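Local coordinates for protein Pyrsv_gp04 (Pyrobaculum spherical virus, PDB 2VXZ) that is of unknown function but probably binds DNA and regulates viral transcription, at residues Y46-K50 with E51-T55; L92-S96 with P97-H101; L100-L103 with I104-D107. All coordinates share one frame; numbering follows the deposited sequence.

Contact 1 (Y46-K50 with E51-T55); sequences YVLEK and EGRVT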
loop_
_atom_site.group_PDB
_atom_site.type_symbol
_atom_site.label_atom_id
_atom_site.label_comp_id
_atom_site.label_asym_id
_atom_site.label_seq_id
_atom_site.Cartn_x
_atom_site.Cartn_y
_atom_site.Cartn_z
ATOM N N TYR A 46 -11.345 -12.894 4.929
ATOM C CA TYR A 46 -11.115 -14.309 5.157
ATOM C C TYR A 46 -12.043 -15.209 4.320
ATOM O O TYR A 46 -11.597 -16.197 3.709
ATOM C CB TYR A 46 -11.288 -14.614 6.645
ATOM C CG TYR A 46 -11.188 -16.078 6.988
ATOM C CD1 TYR A 46 -9.964 -16.733 6.967
ATOM C CD2 TYR A 46 -12.311 -16.807 7.338
ATOM C CE1 TYR A 46 -9.871 -18.084 7.283
ATOM C CE2 TYR A 46 -12.224 -18.154 7.657
ATOM C CZ TYR A 46 -11.002 -18.781 7.623
ATOM O OH TYR A 46 -10.927 -20.120 7.949
ATOM N N VAL A 47 -13.329 -14.884 4.306
ATOM C CA VAL A 47 -14.282 -15.644 3.519
ATOM C C VAL A 47 -13.903 -15.619 2.030
ATOM O O VAL A 47 -13.943 -16.655 1.366
ATOM C CB VAL A 47 -15.718 -15.129 3.732
ATOM C CG1 VAL A 47 -16.672 -15.726 2.706
ATOM C CG2 VAL A 47 -16.187 -15.457 5.154
ATOM N N LEU A 48 -13.552 -14.442 1.519
ATOM C CA LEU A 48 -13.108 -14.299 0.116
ATOM C C LEU A 48 -11.841 -15.109 -0.189
ATOM O O LEU A 48 -11.732 -15.731 -1.259
ATOM C CB LEU A 48 -12.889 -12.828 -0.247
ATOM C CG LEU A 48 -14.155 -11.971 -0.346
ATOM C CD1 LEU A 48 -13.786 -10.490 -0.517
ATOM C CD2 LEU A 48 -15.085 -12.433 -1.485
ATOM N N GLU A 49 -10.911 -15.115 0.760
ATOM C CA GLU A 49 -9.656 -15.854 0.630
ATOM C C GLU A 49 -9.934 -17.355 0.562
ATOM O O GLU A 49 -9.363 -18.063 -0.265
ATOM C CB GLU A 49 -8.749 -15.508 1.811
ATOM C CG GLU A 49 -7.276 -15.829 1.660
ATOM C CD GLU A 49 -6.446 -15.193 2.784
ATOM O OE1 GLU A 49 -6.988 -15.003 3.898
ATOM O OE2 GLU A 49 -5.267 -14.876 2.551
ATOM N N LYS A 50 -10.822 -17.838 1.426
ATOM C CA LYS A 50 -11.183 -19.254 1.441
ATOM C C LYS A 50 -11.881 -19.659 0.147
ATOM O O LYS A 50 -11.707 -20.775 -0.324
ATOM C CB LYS A 50 -12.085 -19.567 2.637
ATOM C CG LYS A 50 -11.356 -19.513 3.977
ATOM C CD LYS A 50 -10.521 -20.768 4.260
ATOM C CE LYS A 50 -11.387 -22.012 4.370
ATOM N NZ LYS A 50 -10.900 -22.968 5.407
ATOM N N GLU A 51 -12.659 -18.737 -0.415
ATOM C CA GLU A 51 -13.324 -18.929 -1.701
ATOM C C GLU A 51 -12.395 -18.750 -2.912
ATOM O O GLU A 51 -12.830 -18.927 -4.053
ATOM C CB GLU A 51 -14.498 -17.959 -1.819
ATOM C CG GLU A 51 -15.674 -18.291 -0.905
ATOM C CD GLU A 51 -16.809 -17.289 -1.032
ATOM O OE1 GLU A 51 -16.652 -16.301 -1.787
ATOM O OE2 GLU A 51 -17.852 -17.488 -0.369
ATOM N N GLY A 52 -11.140 -18.386 -2.670
ATOM C CA GLY A 52 -10.161 -18.199 -3.742
ATOM C C GLY A 52 -10.264 -16.869 -4.488
ATOM O O GLY A 52 -9.568 -16.671 -5.488
ATOM N N ARG A 53 -11.092 -15.952 -3.989
ATOM C CA ARG A 53 -11.391 -14.685 -4.693
ATOM C C ARG A 53 -10.403 -13.559 -4.414
ATOM O O ARG A 53 -10.306 -12.614 -5.199
ATOM C CB ARG A 53 -12.791 -14.181 -4.330
ATOM C CG ARG A 53 -13.939 -15.123 -4.668
ATOM C CD ARG A 53 -14.030 -15.445 -6.161
ATOM N NE ARG A 53 -14.218 -14.272 -7.025
ATOM C CZ ARG A 53 -15.395 -13.807 -7.460
ATOM N NH1 ARG A 53 -16.537 -14.377 -7.095
ATOM N NH2 ARG A 53 -15.434 -12.751 -8.266
ATOM N N VAL A 54 -9.695 -13.633 -3.295
ATOM C CA VAL A 54 -8.638 -12.673 -3.009
ATOM C C VAL A 54 -7.420 -13.381 -2.460
ATOM O O VAL A 54 -7.493 -14.547 -2.043
ATOM C CB VAL A 54 -9.066 -11.594 -1.985
ATOM C CG1 VAL A 54 -10.297 -10.848 -2.456
ATOM C CG2 VAL A 54 -9.286 -12.224 -0.601
ATOM N N THR A 55 -6.304 -12.657 -2.468
ATOM C CA THR A 55 -5.064 -13.087 -1.847
ATOM C C THR A 55 -4.612 -11.992 -0.890
ATOM O O THR A 55 -4.745 -10.811 -1.200
ATOM C CB THR A 55 -3.933 -13.279 -2.896
ATOM O OG1 THR A 55 -4.415 -14.055 -4.000
ATOM C CG2 THR A 55 -2.747 -13.976 -2.266
HETATM O O HOH W 1 -7.388 -17.276 -1.910
#
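Leu48 O receives the N-H of Arg53 at 2.8 Å, and Glu49 O, the next carbonyl along, receives that of Gly52 at 3.0 Å. Together with the positive phi of Gly52 (79°), these two bonds, the shorter loop nested inside the longer, form a Schellman motif that ends helix 38-50. The two acceptors are used differently. The Arg53 donor sits 26° from the carbonyl plane of Leu48, while the Gly52 donor stands well above the Glu49 carbonyl plane and away from its lone pairs. Before the turn, the helical pattern holds for one more bond, Glu51 N to Val47 O at 3.0 Å.

Once round the turn, the chain lays Val54 back against the helix. Its CG2 reaches Leu48 CB at 3.7 Å and also touches the backbone N of Glu49, and its CG1 lies against the same leucine. A water completes the closure by donating to both Glu49 O and Val54 O, 2.7 Å from each. The Glu51 side chain runs alongside Val47, pointing the same way: with CG beside its own backbone N (chi1 -71°) and the rest extended, OE2 comes 3.7 Å from Val47 CG1. Beyond the contact, OE2 also has a weak hydrogen bond with His5 NE2. A glycerol, probably from the crystallisation liquor, bonds to Lys50 O.

Leu48, Arg53 and Val54 all pack on helix 7-20, through Leu13, Ile16, Leu17 and Leu20. The turn thus links helix 38-50 to strand 55-59, where Thr55 pairs with Cys66 of strand 62-66 at the base of the winged-helix hairpin.

Contact 2 (L92-S96 with P97-H101); sequences LKFIS and PPRLH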
loop_
_atom_site.group_PDB
_atom_site.type_symbol
_atom_site.label_atom_id
_atom_site.label_comp_id
_atom_site.label_asym_id
_atom_site.label_seq_id
_atom_site.Cartn_x
_atom_site.Cartn_y
_atom_site.Cartn_z
ATOM N N LEU A 92 17.110 13.272 -6.328
ATOM C CA LEU A 92 17.519 12.807 -5.004
ATOM C C LEU A 92 18.604 11.738 -5.050
ATOM O O LEU A 92 18.516 10.766 -5.802
ATOM C CB LEU A 92 16.307 12.282 -4.230
ATOM C CG LEU A 92 15.156 13.272 -4.017
ATOM C CD1 LEU A 92 14.102 12.657 -3.118
ATOM C CD2 LEU A 92 15.643 14.612 -3.423
ATOM N N LYS A 93 19.620 11.933 -4.211
ATOM C CA LYS A 93 20.714 10.989 -4.066
ATOM C C LYS A 93 20.487 10.078 -2.857
ATOM O O LYS A 93 21.159 9.058 -2.692
ATOM C CB LYS A 93 22.034 11.749 -3.932
ATOM C CG LYS A 93 22.285 12.745 -5.074
ATOM C CD LYS A 93 22.224 12.075 -6.443
ATOM C CE LYS A 93 22.449 13.047 -7.609
ATOM N NZ LYS A 93 21.704 14.335 -7.441
ATOM N N PHE A 94 19.516 10.439 -2.026
ATOM C CA PHE A 94 19.135 9.604 -0.894
ATOM C C PHE A 94 17.670 9.845 -0.599
ATOM O O PHE A 94 17.118 10.874 -0.999
ATOM C CB PHE A 94 19.979 9.933 0.343
ATOM C CG PHE A 94 19.743 11.317 0.884
ATOM C CD1 PHE A 94 18.809 11.539 1.879
ATOM C CD2 PHE A 94 20.433 12.401 0.365
ATOM C CE1 PHE A 94 18.580 12.816 2.367
ATOM C CE2 PHE A 94 20.207 13.676 0.832
ATOM C CZ PHE A 94 19.284 13.890 1.846
ATOM N N ILE A 95 17.053 8.904 0.117
ATOM C CA ILE A 95 15.636 9.002 0.448
ATOM C C ILE A 95 15.350 8.226 1.738
ATOM O O ILE A 95 16.015 7.241 2.051
ATOM C CB ILE A 95 14.752 8.506 -0.726
ATOM C CG1 ILE A 95 13.284 8.888 -0.505
ATOM C CG2 ILE A 95 14.915 7.019 -0.936
ATOM C CD1 ILE A 95 12.488 8.968 -1.773
ATOM N N SER A 96 14.380 8.727 2.501
ATOM C CA SER A 96 13.963 8.154 3.764
ATOM C C SER A 96 12.428 8.069 3.759
ATOM O O SER A 96 11.779 8.740 2.973
ATOM C CB SER A 96 14.414 9.030 4.929
ATOM O OG SER A 96 13.769 10.309 4.920
ATOM N N PRO A 97 11.852 7.240 4.634
ATOM C CA PRO A 97 10.384 7.148 4.640
ATOM C C PRO A 97 9.651 8.482 4.865
ATOM O O PRO A 97 8.670 8.754 4.165
ATOM C CB PRO A 97 10.108 6.106 5.738
ATOM C CG PRO A 97 11.371 5.282 5.787
ATOM C CD PRO A 97 12.468 6.282 5.569
ATOM N N PRO A 98 10.112 9.321 5.820
ATOM C CA PRO A 98 9.430 10.602 5.993
ATOM C C PRO A 98 9.566 11.504 4.784
ATOM O O PRO A 98 8.624 12.186 4.415
ATOM C CB PRO A 98 10.151 11.218 7.196
ATOM C CG PRO A 98 10.760 10.087 7.898
ATOM C CD PRO A 98 11.161 9.141 6.845
ATOM N N ARG A 99 10.740 11.519 4.168
ATOM C CA ARG A 99 10.921 12.343 2.965
ATOM C C ARG A 99 10.032 11.873 1.811
ATOM O O ARG A 99 9.466 12.682 1.078
ATOM C CB ARG A 99 12.386 12.384 2.560
ATOM C CG ARG A 99 13.174 13.318 3.458
ATOM C CD ARG A 99 14.645 13.318 3.123
ATOM N NE ARG A 99 14.951 13.876 1.802
ATOM C CZ ARG A 99 15.482 15.078 1.572
ATOM N NH1 ARG A 99 15.757 15.923 2.565
ATOM N NH2 ARG A 99 15.738 15.444 0.323
ATOM N N LEU A 100 9.912 10.565 1.663
ATOM C CA LEU A 100 9.054 10.006 0.634
ATOM C C LEU A 100 7.605 10.333 0.938
ATOM O O LEU A 100 6.859 10.717 0.048
ATOM C CB LEU A 100 9.260 8.501 0.512
ATOM C CG LEU A 100 8.353 7.796 -0.497
ATOM C CD1 LEU A 100 8.554 8.363 -1.904
ATOM C CD2 LEU A 100 8.589 6.274 -0.468
ATOM N N HIS A 101 7.195 10.176 2.198
ATOM C CA HIS A 101 5.835 10.562 2.564
ATOM C C HIS A 101 5.560 12.011 2.159
ATOM O O HIS A 101 4.515 12.319 1.555
ATOM C CB HIS A 101 5.546 10.386 4.053
ATOM C CG HIS A 101 4.114 10.644 4.410
ATOM N ND1 HIS A 101 3.701 11.758 5.108
ATOM C CD2 HIS A 101 2.992 9.941 4.130
ATOM C CE1 HIS A 101 2.391 11.721 5.261
ATOM N NE2 HIS A 101 1.934 10.632 4.669
#
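Ser96 caps the start of helix 97-106, and this is a local strand-to-helix junction: an N-cap serine followed by two prolines, directly after the short strand 94-95. Its OG accepts from Arg99 N, three residues on, in the usual N-cap pattern, although at 3.3 Å the bond is weak. The stronger partner of OG is Glu148 OE2, so the cap also ties the helix start to the chain leading into strand 151-152. A serine chi1 of 65°, which sets OG between the backbone N and the carbonyl carbon, turns the hydroxyl over the first turn. Ser96 OG also lies 3.4 Å from Pro98 CD. Pro97 and Pro98 suit a first turn, whose amides have no helical acceptor behind them. The helix's own bonding begins with Leu100 N to Ser96 O at 2.9 Å, an almost straight bond.

On the buried side, Ile95 CD1 meets Leu100 CD1 at 4.0 Å. Both residues pack on Leu135 of helix 125-139; helix 69-89 adds Val87 against Ile95 and Val83 against Leu100. Ile95 is paired through its backbone with Tyr151, so its side chain carries the two-stranded antiparallel sheet (94-95 with 151-152) onto the two helices.

Arg99 reaches back along the other side of the junction, towards the strand. A bend at chi3 (66°) brings its guanidinium up to Phe94, with the two planes 41° apart. Phe94 CE1 lies over one face of the guanidinium, displaced towards its rim and 3.8 Å from Arg99 NE. Leu92 meets the same flat group at its edge, in plane, where CD2 comes 3.8 Å from Arg99 NH2.

Contact 3 (L100-L103 with I104-D107); sequences LHDL and IIKD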
loop_
_atom_site.group_PDB
_atom_site.type_symbol
_atom_site.label_atom_id
_atom_site.label_comp_id
_atom_site.label_asym_id
_atom_site.label_seq_id
_atom_site.Cartn_x
_atom_site.Cartn_y
_atom_site.Cartn_z
ATOM N N LEU A 100 9.912 10.565 1.663
ATOM C CA LEU A 100 9.054 10.006 0.634
ATOM C C LEU A 100 7.605 10.333 0.938
ATOM O O LEU A 100 6.859 10.717 0.048
ATOM C CB LEU A 100 9.260 8.501 0.512
ATOM C CG LEU A 100 8.353 7.796 -0.497
ATOM C CD1 LEU A 100 8.554 8.363 -1.904
ATOM C CD2 LEU A 100 8.589 6.274 -0.468
ATOM N N HIS A 101 7.195 10.176 2.198
ATOM C CA HIS A 101 5.835 10.562 2.564
ATOM C C HIS A 101 5.560 12.011 2.159
ATOM O O HIS A 101 4.515 12.319 1.555
ATOM C CB HIS A 101 5.546 10.386 4.053
ATOM C CG HIS A 101 4.114 10.644 4.410
ATOM N ND1 HIS A 101 3.701 11.758 5.108
ATOM C CD2 HIS A 101 2.992 9.941 4.130
ATOM C CE1 HIS A 101 2.391 11.721 5.261
ATOM N NE2 HIS A 101 1.934 10.632 4.669
ATOM N N ASP A 102 6.501 12.897 2.480
ATOM C CA ASP A 102 6.321 14.304 2.181
ATOM C C ASP A 102 6.222 14.535 0.675
ATOM O O ASP A 102 5.376 15.317 0.229
ATOM C CB ASP A 102 7.456 15.132 2.754
ATOM C CG ASP A 102 7.021 16.537 3.136
ATOM O OD1 ASP A 102 6.090 16.691 3.958
ATOM O OD2 ASP A 102 7.615 17.488 2.616
ATOM N N LEU A 103 7.056 13.856 -0.117
ATOM C CA LEU A 103 6.978 14.030 -1.578
ATOM C C LEU A 103 5.646 13.510 -2.131
ATOM O O LEU A 103 5.075 14.099 -3.061
ATOM C CB LEU A 103 8.142 13.356 -2.306
ATOM C CG LEU A 103 9.515 13.992 -2.092
ATOM C CD1 LEU A 103 10.577 13.083 -2.646
ATOM C CD2 LEU A 103 9.576 15.388 -2.751
ATOM N N ILE A 104 5.157 12.414 -1.570
ATOM C CA ILE A 104 3.885 11.839 -2.012
ATOM C C ILE A 104 2.724 12.776 -1.726
ATOM O O ILE A 104 1.969 13.086 -2.619
ATOM C CB ILE A 104 3.630 10.476 -1.375
ATOM C CG1 ILE A 104 4.583 9.436 -1.949
ATOM C CG2 ILE A 104 2.198 10.026 -1.576
ATOM C CD1 ILE A 104 4.610 8.128 -1.117
ATOM N N ILE A 105 2.593 13.260 -0.499
ATOM C CA ILE A 105 1.401 14.054 -0.158
ATOM C C ILE A 105 1.384 15.428 -0.830
ATOM O O ILE A 105 0.303 16.008 -1.012
ATOM C CB ILE A 105 1.159 14.185 1.376
ATOM C CG1 ILE A 105 2.314 14.913 2.060
ATOM C CG2 ILE A 105 0.854 12.815 1.986
ATOM C CD1 ILE A 105 2.130 15.091 3.554
ATOM N N LYS A 106 2.560 15.927 -1.215
ATOM C CA LYS A 106 2.698 17.202 -1.939
ATOM C C LYS A 106 2.518 17.097 -3.462
ATOM O O LYS A 106 2.392 18.123 -4.140
ATOM C CB LYS A 106 4.064 17.836 -1.650
ATOM C CG LYS A 106 4.170 18.509 -0.292
ATOM C CD LYS A 106 4.929 19.852 -0.365
ATOM C CE LYS A 106 4.111 21.004 -1.025
ATOM N NZ LYS A 106 3.008 21.644 -0.203
ATOM N N ASP A 107 2.542 15.887 -4.007
ATOM C CA ASP A 107 2.374 15.687 -5.439
ATOM C C ASP A 107 0.988 15.116 -5.720
ATOM O O ASP A 107 0.676 14.006 -5.286
ATOM C CB ASP A 107 3.445 14.747 -5.977
ATOM C CG ASP A 107 3.290 14.489 -7.460
ATOM O OD1 ASP A 107 3.713 15.339 -8.258
ATOM O OD2 ASP A 107 2.732 13.450 -7.841
#
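Leu100 O takes the N-H of Ile104 at 2.9 Å, and the isoleucine's CG1 and CD1 crowd round the same oxygen, CG1 at 3.3 Å. Next on the helical ladder, Ile105 N donates to His101 O at 3.0 Å and Lys106 N to Asp102 O at 3.2 Å. The last rung is poor: Asp107 N still points back to Leu103 O, but weakly, and it also bonds to Ile104 O.

Four residues apart, Ile104 CD1 packs 3.8 Å from Leu100 CG. Leu131 of helix 125-139 touches both side chains, while Leu86 of helix 69-89 and Phe114 of helix 108-115 close round Ile104.

On another side of the helix, Ile105 lies over a face of the His101 imidazole in a CH-pi contact, with CG2 4.0 Å from the ring centroid and 27° off the normal. The first torsion of Ile105 (62°) is what allows this: it sends CG2 anti to the carbonyl carbon and over the ring, and CG1 towards the backbone oxygens of His101 and Asp102. The ring is fixed at both nitrogens, NE2 to Ile120 O and ND1 to Arg123 NE. This pairing is consistent with a neutral imidazole protonated on NE2. Arg123 reaches on through NH2 to a salt bridge with Asp102 OD1, so one arginine grips neighbouring residues of the helix.

Asp107 ends the run and begins the next. Its OD2 bonds to Ala110 N, three residues on, and forms a salt bridge with Arg85 NH2. Helix 97-106 therefore passes into helix 108-115 through a classic aspartate N-cap that joins two consecutive helices in the mainly helical part of the chain.

Along the chain, contact 1 comes first, and contacts 2 and 3 follow it in the second half. Contact 1 closes helix 38-50 ahead of the three-stranded sheet; the others lie across the chain's centre from it, about 35 and 33 Å away between centres. Contacts 2 and 3 are close neighbours, with centres about 9 Å apart: they share Leu100 and His101, follow helix 97-106 from start to finish, and touch where Leu92 CD1 meets Leu103 CD1 at 3.6 Å. The long helix 69-89 lies between the two regions in sequence. The protein thus pairs an N-terminal winged-helix part, probably DNA-binding, with a largely helical C-terminal part matching the regulator family.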